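PDB 3S4L: CAS3 Metal dependent phosphohydrolase from Methanocaldococcus jannaschii, which cleaves single-stranded DNA with magnesium, and single-stranded RNA without any need for cations, as an HD nuclease of CRISPR interference. Local coordinates for residues H91-L103 and A113-E125. Residues are numbered along the deposited sequence; the frame is centred on the assembly and turned at random.
Sequences HELVSAYYTYHIL and AFIGALTVMLHHE. With CA (calcium ion), chain C.
H91, near the N-terminal end of helix 91-107, and H123 and H124, in the turn just after helix 110-121, put their NE2 atoms on one calcium ion. In this example of an HD-nuclease metal site a nearly antiparallel helical hairpin converges on its cation; D67 completes the protein ligands, the same four residues that bind catalytic magnesium. The H91 and H124 rings stand at 80° to each other, meeting rim to rim. H123 ND1 donates to V120 O, on a lone pair in the carbonyl plane, through a short, bent bond that may steady the ring.

Along E92, CB lies 3.4 Å from H123 CE1 and as near to V120 O; CG, set between backbone N and carbonyl carbon (chi1 60°), rests against M121 O. The chain then bends, laying OE1 over one face of the H91 ring, offset toward its rim, while OE2 accepts from a water 2.7 Å away that also joins M121 O and H124 N. E92 OE2 also forms a salt bridge with R90.

Beyond the metal the helices, axes 7.8 Å apart, pack closely where A96 CB meets A117 O at 3.3 Å; V120 CG1 presses on S95 CB, and L103 CD1 lies over G116 CA. Helix 52-65 covers T99 and L103, helix 181-197 covers L93 and M121, and helix 204-215 backs I115 and T119.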
ATOM      1  N   HIS A  91       2.500   2.069  -9.362  1.00 29.07           N
ATOM      2  CA  HIS A  91       3.060   1.244  -8.297  1.00 26.71           C
ATOM      3  C   HIS A  91       2.057   0.921  -7.187  1.00 27.53           C
ATOM      4  O   HIS A  91       2.103  -0.167  -6.598  1.00 33.38           O
ATOM      5  CB  HIS A  91       4.272   1.938  -7.687  1.00 25.51           C
ATOM      6  CG  HIS A  91       3.939   3.224  -6.997  1.00 24.90           C
ATOM      7  ND1 HIS A  91       3.706   4.398  -7.669  1.00 29.94           N
ATOM      8  CD2 HIS A  91       3.814   3.510  -5.679  1.00 29.29           C
ATOM      9  CE1 HIS A  91       3.437   5.361  -6.801  1.00 22.54           C
ATOM     10  NE2 HIS A  91       3.494   4.843  -5.595  1.00 28.08           N
ATOM     11  N   GLU A  92       1.146   1.848  -6.903  1.00 27.02           N
ATOM     12  CA  GLU A  92       0.249   1.673  -5.756  1.00 29.83           C
ATOM     13  C   GLU A  92      -0.696   0.479  -5.886  1.00 34.54           C
ATOM     14  O   GLU A  92      -1.148  -0.072  -4.876  1.00 32.22           O
ATOM     15  CB  GLU A  92      -0.541   2.953  -5.430  1.00 27.98           C
ATOM     16  CG  GLU A  92      -1.436   3.463  -6.535  1.00 40.10           C
ATOM     17  CD  GLU A  92      -0.756   4.543  -7.380  1.00 46.13           C
ATOM     18  OE1 GLU A  92       0.402   4.338  -7.807  1.00 41.47           O
ATOM     19  OE2 GLU A  92      -1.378   5.603  -7.606  1.00 54.70           O
ATOM     20  N   LEU A  93      -1.007   0.084  -7.121  1.00 32.31           N
ATOM     21  CA  LEU A  93      -1.891  -1.073  -7.343  1.00 29.16           C
ATOM     22  C   LEU A  93      -1.169  -2.347  -6.920  1.00 25.68           C
ATOM     23  O   LEU A  93      -1.760  -3.249  -6.329  1.00 22.91           O
ATOM     24  CB  LEU A  93      -2.329  -1.174  -8.806  1.00 29.88           C
ATOM     25  CG  LEU A  93      -3.544  -0.366  -9.287  1.00 36.36           C
ATOM     26  CD1 LEU A  93      -3.453   1.104  -8.962  1.00 37.16           C
ATOM     27  CD2 LEU A  93      -3.723  -0.571 -10.796  1.00 41.29           C
ATOM     28  N   VAL A  94       0.122  -2.404  -7.230  1.00 26.41           N
ATOM     29  CA  VAL A  94       0.965  -3.510  -6.806  1.00 29.18           C
ATOM     30  C   VAL A  94       1.208  -3.474  -5.301  1.00 29.88           C
ATOM     31  O   VAL A  94       1.251  -4.523  -4.667  1.00 29.43           O
ATOM     32  CB  VAL A  94       2.316  -3.497  -7.524  1.00 31.50           C
ATOM     33  CG1 VAL A  94       3.264  -4.520  -6.887  1.00 25.69           C
ATOM     34  CG2 VAL A  94       2.103  -3.750  -9.006  1.00 29.01           C
ATOM     35  N   SER A  95       1.360  -2.276  -4.736  1.00 26.46           N
ATOM     36  CA  SER A  95       1.421  -2.126  -3.270  1.00 27.70           C
ATOM     37  C   SER A  95       0.149  -2.664  -2.586  1.00 27.09           C
ATOM     38  O   SER A  95       0.228  -3.415  -1.602  1.00 30.43           O
ATOM     39  CB  SER A  95       1.628  -0.658  -2.861  1.00 20.38           C
ATOM     40  OG  SER A  95       2.844  -0.102  -3.342  1.00 21.43           O
ATOM     41  N   ALA A  96      -1.012  -2.268  -3.110  1.00 25.25           N
ATOM     42  CA  ALA A  96      -2.299  -2.683  -2.547  1.00 29.16           C
ATOM     43  C   ALA A  96      -2.413  -4.198  -2.460  1.00 27.41           C
ATOM     44  O   ALA A  96      -2.945  -4.740  -1.482  1.00 26.60           O
ATOM     45  CB  ALA A  96      -3.466  -2.106  -3.356  1.00 25.38           C
ATOM     46  N   TYR A  97      -1.917  -4.876  -3.488  1.00 28.74           N
ATOM     47  CA  TYR A  97      -1.950  -6.339  -3.538  1.00 28.78           C
ATOM     48  C   TYR A  97      -1.155  -6.946  -2.401  1.00 28.22           C
ATOM     49  O   TYR A  97      -1.685  -7.758  -1.657  1.00 34.94           O
ATOM     50  CB  TYR A  97      -1.430  -6.856  -4.881  1.00 26.28           C
ATOM     51  CG  TYR A  97      -1.254  -8.373  -4.961  1.00 26.77           C
ATOM     52  CD1 TYR A  97      -2.295  -9.196  -5.386  1.00 27.64           C
ATOM     53  CD2 TYR A  97      -0.031  -8.971  -4.666  1.00 29.47           C
ATOM     54  CE1 TYR A  97      -2.131 -10.590  -5.498  1.00 31.26           C
ATOM     55  CE2 TYR A  97       0.140 -10.357  -4.757  1.00 32.11           C
ATOM     56  CZ  TYR A  97      -0.915 -11.159  -5.174  1.00 36.80           C
ATOM     57  OH  TYR A  97      -0.744 -12.524  -5.267  1.00 40.71           O
ATOM     58  N   TYR A  98       0.107  -6.547  -2.242  1.00 31.43           N
ATOM     59  CA  TYR A  98       0.910  -7.121  -1.162  1.00 31.28           C
ATOM     60  C   TYR A  98       0.418  -6.684   0.226  1.00 30.53           C
ATOM     61  O   TYR A  98       0.488  -7.442   1.202  1.00 26.77           O
ATOM     62  CB  TYR A  98       2.392  -6.801  -1.333  1.00 31.09           C
ATOM     63  CG  TYR A  98       3.017  -7.601  -2.427  1.00 28.57           C
ATOM     64  CD1 TYR A  98       3.284  -8.955  -2.250  1.00 25.96           C
ATOM     65  CD2 TYR A  98       3.325  -7.012  -3.653  1.00 25.64           C
ATOM     66  CE1 TYR A  98       3.843  -9.711  -3.276  1.00 28.66           C
ATOM     67  CE2 TYR A  98       3.906  -7.753  -4.678  1.00 25.74           C
ATOM     68  CZ  TYR A  98       4.152  -9.094  -4.481  1.00 27.08           C
ATOM     69  OH  TYR A  98       4.716  -9.810  -5.488  1.00 33.05           O
ATOM     70  N   THR A  99      -0.077  -5.456   0.304  1.00 25.19           N
ATOM     71  CA  THR A  99      -0.554  -4.930   1.573  1.00 27.01           C
ATOM     72  C   THR A  99      -1.710  -5.779   2.045  1.00 31.48           C
ATOM     73  O   THR A  99      -1.784  -6.164   3.212  1.00 30.63           O
ATOM     74  CB  THR A  99      -0.994  -3.464   1.450  1.00 25.15           C
ATOM     75  OG1 THR A  99       0.153  -2.655   1.157  1.00 28.74           O
ATOM     76  CG2 THR A  99      -1.641  -2.985   2.746  1.00 22.29           C
ATOM     77  N   TYR A 100      -2.615  -6.082   1.128  1.00 27.86           N
ATOM     78  CA  TYR A 100      -3.785  -6.842   1.495  1.00 23.61           C
ATOM     79  C   TYR A 100      -3.398  -8.200   2.087  1.00 26.65           C
ATOM     80  O   TYR A 100      -3.878  -8.577   3.159  1.00 29.79           O
ATOM     81  CB  TYR A 100      -4.704  -7.046   0.295  1.00 22.39           C
ATOM     82  CG  TYR A 100      -5.864  -7.930   0.658  1.00 23.05           C
ATOM     83  CD1 TYR A 100      -5.814  -9.303   0.448  1.00 22.81           C
ATOM     84  CD2 TYR A 100      -7.000  -7.395   1.246  1.00 27.59           C
ATOM     85  CE1 TYR A 100      -6.895 -10.129   0.801  1.00 28.75           C
ATOM     86  CE2 TYR A 100      -8.075  -8.200   1.604  1.00 34.53           C
ATOM     87  CZ  TYR A 100      -8.018  -9.564   1.377  1.00 35.28           C
ATOM     88  OH  TYR A 100      -9.089 -10.353   1.729  1.00 40.35           O
ATOM     89  N   HIS A 101      -2.559  -8.956   1.385  1.00 26.38           N
ATOM     90  CA  HIS A 101      -2.259 -10.316   1.858  1.00 34.41           C
ATOM     91  C   HIS A 101      -1.491 -10.294   3.171  1.00 35.17           C
ATOM     92  O   HIS A 101      -1.735 -11.098   4.063  1.00 39.87           O
ATOM     93  CB  HIS A 101      -1.531 -11.151   0.801  1.00 33.43           C
ATOM     94  CG  HIS A 101      -2.382 -11.454  -0.382  1.00 36.99           C
ATOM     95  ND1 HIS A 101      -3.427 -12.352  -0.331  1.00 41.49           N
ATOM     96  CD2 HIS A 101      -2.385 -10.941  -1.635  1.00 38.62           C
ATOM     97  CE1 HIS A 101      -4.022 -12.392  -1.511  1.00 41.33           C
ATOM     98  NE2 HIS A 101      -3.409 -11.545  -2.319  1.00 39.82           N
ATOM     99  N   ILE A 102      -0.582  -9.341   3.292  1.00 34.16           N
ATOM    100  CA  ILE A 102       0.170  -9.207   4.520  1.00 33.60           C
ATOM    101  C   ILE A 102      -0.739  -8.777   5.682  1.00 37.89           C
ATOM    102  O   ILE A 102      -0.618  -9.326   6.769  1.00 29.94           O
ATOM    103  CB  ILE A 102       1.387  -8.299   4.335  1.00 30.95           C
ATOM    104  CG1 ILE A 102       2.459  -9.079   3.569  1.00 31.75           C
ATOM    105  CG2 ILE A 102       1.936  -7.844   5.699  1.00 30.38           C
ATOM    106  CD1 ILE A 102       3.279  -8.240   2.653  1.00 31.71           C
ATOM    107  N   LEU A 103      -1.677  -7.855   5.456  1.00 39.06           N
ATOM    108  CA  LEU A 103      -2.605  -7.472   6.526  1.00 36.03           C
ATOM    109  C   LEU A 103      -3.485  -8.639   6.958  1.00 39.54           C
ATOM    110  O   LEU A 103      -3.752  -8.823   8.148  1.00 41.47           O
ATOM    111  CB  LEU A 103      -3.471  -6.276   6.124  1.00 33.71           C
ATOM    112  CG  LEU A 103      -2.775  -4.911   6.039  1.00 28.15           C
ATOM    113  CD1 LEU A 103      -3.756  -3.861   5.489  1.00 24.64           C
ATOM    114  CD2 LEU A 103      -2.234  -4.509   7.418  1.00 20.69           C
ATOM    115  N   ALA A 113      -7.924  -5.715   6.264  1.00 33.27           N
ATOM    116  CA  ALA A 113      -6.984  -5.885   5.151  1.00 31.52           C
ATOM    117  C   ALA A 113      -7.488  -5.179   3.884  1.00 32.96           C
ATOM    118  O   ALA A 113      -6.730  -4.513   3.163  1.00 32.24           O
ATOM    119  CB  ALA A 113      -6.769  -7.361   4.889  1.00 27.31           C
ATOM    120  N   PHE A 114      -8.780  -5.317   3.610  1.00 33.78           N
ATOM    121  CA  PHE A 114      -9.356  -4.610   2.480  1.00 35.39           C
ATOM    122  C   PHE A 114      -9.175  -3.108   2.651  1.00 32.95           C
ATOM    123  O   PHE A 114      -8.692  -2.423   1.747  1.00 30.55           O
ATOM    124  CB  PHE A 114     -10.842  -4.937   2.302  1.00 40.72           C
ATOM    125  CG  PHE A 114     -11.522  -4.105   1.235  1.00 41.63           C
ATOM    126  CD1 PHE A 114     -12.259  -2.974   1.577  1.00 43.70           C
ATOM    127  CD2 PHE A 114     -11.416  -4.444  -0.106  1.00 42.23           C
ATOM    128  CE1 PHE A 114     -12.892  -2.202   0.589  1.00 43.52           C
ATOM    129  CE2 PHE A 114     -12.035  -3.676  -1.093  1.00 43.64           C
ATOM    130  CZ  PHE A 114     -12.771  -2.556  -0.743  1.00 41.64           C
ATOM    131  N   ILE A 115      -9.564  -2.581   3.809  1.00 30.44           N
ATOM    132  CA  ILE A 115      -9.522  -1.137   3.985  1.00 34.98           C
ATOM    133  C   ILE A 115      -8.088  -0.609   3.958  1.00 32.94           C
ATOM    134  O   ILE A 115      -7.830   0.499   3.495  1.00 28.15           O
ATOM    135  CB  ILE A 115     -10.167  -0.690   5.281  1.00 40.45           C
ATOM    136  CG1 ILE A 115     -10.125   0.813   5.350  1.00 41.32           C
ATOM    137  CG2 ILE A 115      -9.357  -1.149   6.461  1.00 46.59           C
ATOM    138  CD1 ILE A 115     -10.254   1.315   6.733  1.00 51.93           C
ATOM    139  N   GLY A 116      -7.152  -1.398   4.475  1.00 29.18           N
ATOM    140  CA  GLY A 116      -5.751  -1.005   4.437  1.00 23.16           C
ATOM    141  C   GLY A 116      -5.259  -1.003   3.003  1.00 29.89           C
ATOM    142  O   GLY A 116      -4.619  -0.052   2.574  1.00 26.73           O
ATOM    143  N   ALA A 117      -5.577  -2.061   2.257  1.00 26.30           N
ATOM    144  CA  ALA A 117      -5.118  -2.181   0.877  1.00 27.04           C
ATOM    145  C   ALA A 117      -5.685  -1.070  -0.009  1.00 27.60           C
ATOM    146  O   ALA A 117      -4.990  -0.539  -0.883  1.00 28.79           O
ATOM    147  CB  ALA A 117      -5.480  -3.558   0.306  1.00 30.41           C
ATOM    148  N   LEU A 118      -6.950  -0.731   0.219  1.00 28.17           N
ATOM    149  CA  LEU A 118      -7.618   0.346  -0.503  1.00 29.79           C
ATOM    150  C   LEU A 118      -6.967   1.697  -0.210  1.00 33.33           C
ATOM    151  O   LEU A 118      -6.827   2.532  -1.094  1.00 33.35           O
ATOM    152  CB  LEU A 118      -9.098   0.397  -0.112  1.00 35.17           C
ATOM    153  CG  LEU A 118      -9.982   1.406  -0.850  1.00 37.34           C
ATOM    154  CD1 LEU A 118      -9.874   1.202  -2.362  1.00 33.09           C
ATOM    155  CD2 LEU A 118     -11.421   1.266  -0.383  1.00 40.12           C
ATOM    156  N   THR A 119      -6.566   1.906   1.038  1.00 30.42           N
ATOM    157  CA  THR A 119      -5.899   3.140   1.410  1.00 30.59           C
ATOM    158  C   THR A 119      -4.600   3.241   0.622  1.00 34.30           C
ATOM    159  O   THR A 119      -4.258   4.300   0.074  1.00 30.14           O
ATOM    160  CB  THR A 119      -5.586   3.151   2.914  1.00 29.27           C
ATOM    161  OG1 THR A 119      -6.813   3.089   3.646  1.00 38.82           O
ATOM    162  CG2 THR A 119      -4.832   4.412   3.293  1.00 28.28           C
ATOM    163  N   VAL A 120      -3.883   2.120   0.578  1.00 27.58           N
ATOM    164  CA  VAL A 120      -2.637   2.024  -0.152  1.00 24.68           C
ATOM    165  C   VAL A 120      -2.843   2.204  -1.672  1.00 30.99           C
ATOM    166  O   VAL A 120      -2.023   2.828  -2.353  1.00 31.09           O
ATOM    167  CB  VAL A 120      -1.955   0.684   0.132  1.00 26.50           C
ATOM    168  CG1 VAL A 120      -0.971   0.352  -0.989  1.00 27.30           C
ATOM    169  CG2 VAL A 120      -1.253   0.721   1.501  1.00 24.33           C
ATOM    170  N   MET A 121      -3.941   1.656  -2.191  1.00 26.34           N
ATOM    171  CA  MET A 121      -4.256   1.748  -3.610  1.00 24.47           C
ATOM    172  C   MET A 121      -4.597   3.194  -3.960  1.00 32.12           C
ATOM    173  O   MET A 121      -4.517   3.617  -5.108  1.00 42.57           O
ATOM    174  CB  MET A 121      -5.443   0.837  -3.938  1.00 31.90           C
ATOM    175  CG  MET A 121      -5.573   0.456  -5.425  1.00 38.36           C
ATOM    176  SD  MET A 121      -7.179  -0.270  -5.817  1.00 43.44           S
ATOM    177  CE  MET A 121      -6.913  -1.971  -5.358  1.00 94.95           C
ATOM    178  N   LEU A 122      -4.963   3.963  -2.952  1.00 33.50           N
ATOM    179  CA  LEU A 122      -5.407   5.324  -3.178  1.00 34.74           C
ATOM    180  C   LEU A 122      -4.462   6.324  -2.513  1.00 34.98           C
ATOM    181  O   LEU A 122      -4.829   7.472  -2.327  1.00 37.63           O
ATOM    182  CB  LEU A 122      -6.832   5.503  -2.618  1.00 36.52           C
ATOM    183  CG  LEU A 122      -8.052   5.134  -3.479  1.00 46.03           C
ATOM    184  CD1 LEU A 122      -7.861   3.857  -4.281  1.00 52.04           C
ATOM    185  CD2 LEU A 122      -9.329   5.042  -2.635  1.00 45.84           C
ATOM    186  N   HIS A 123      -3.244   5.911  -2.160  1.00 31.61           N
ATOM    187  CA  HIS A 123      -2.387   6.818  -1.393  1.00 35.33           C
ATOM    188  C   HIS A 123      -1.849   7.973  -2.223  1.00 44.15           C
ATOM    189  O   HIS A 123      -1.160   8.849  -1.694  1.00 46.43           O
ATOM    190  CB  HIS A 123      -1.262   6.095  -0.630  1.00 28.91           C
ATOM    191  CG  HIS A 123      -0.136   5.619  -1.499  1.00 36.13           C
ATOM    192  ND1 HIS A 123      -0.056   4.322  -1.963  1.00 30.57           N
ATOM    193  CD2 HIS A 123       0.963   6.257  -1.968  1.00 35.26           C
ATOM    194  CE1 HIS A 123       1.048   4.176  -2.676  1.00 26.87           C
ATOM    195  NE2 HIS A 123       1.676   5.340  -2.709  1.00 34.67           N
ATOM    196  N   HIS A 124      -2.163   7.996  -3.513  1.00 48.02           N
ATOM    197  CA  HIS A 124      -1.762   9.165  -4.290  1.00 52.79           C
ATOM    198  C   HIS A 124      -2.812  10.244  -4.515  1.00 56.87           C
ATOM    199  O   HIS A 124      -2.456  11.417  -4.622  1.00 56.97           O
ATOM    200  CB  HIS A 124      -0.978   8.802  -5.551  1.00 44.54           C
ATOM    201  CG  HIS A 124       0.472   8.634  -5.271  1.00 34.39           C
ATOM    202  ND1 HIS A 124       1.314   9.708  -5.103  1.00 39.33           N
ATOM    203  CD2 HIS A 124       1.204   7.531  -4.993  1.00 32.27           C
ATOM    204  CE1 HIS A 124       2.521   9.274  -4.787  1.00 38.19           C
ATOM    205  NE2 HIS A 124       2.483   7.957  -4.729  1.00 38.69           N
ATOM    206  N   GLU A 125      -4.087   9.863  -4.546  0.99 56.29           N
ATOM    207  CA  GLU A 125      -5.166  10.845  -4.585  0.99 52.26           C
ATOM    208  C   GLU A 125      -5.073  11.820  -3.393  0.99 44.15           C
ATOM    209  O   GLU A 125      -4.724  11.421  -2.286  0.99 42.98           O
ATOM    210  CB  GLU A 125      -6.507  10.119  -4.630  0.99 49.41           C
TER
HETATM  211 CA    CA C 501       3.631   6.200  -3.735  1.00 24.32          CA
HETATM  212  O   HOH W   1      -3.213   6.189  -5.673  1.00 28.47           O
HETATM  213  O   HOH W   2       5.986   7.656  -4.287  1.00 70.93           O
HETATM  214  O   HOH W   3       4.380   7.264  -1.816  1.00 36.40           O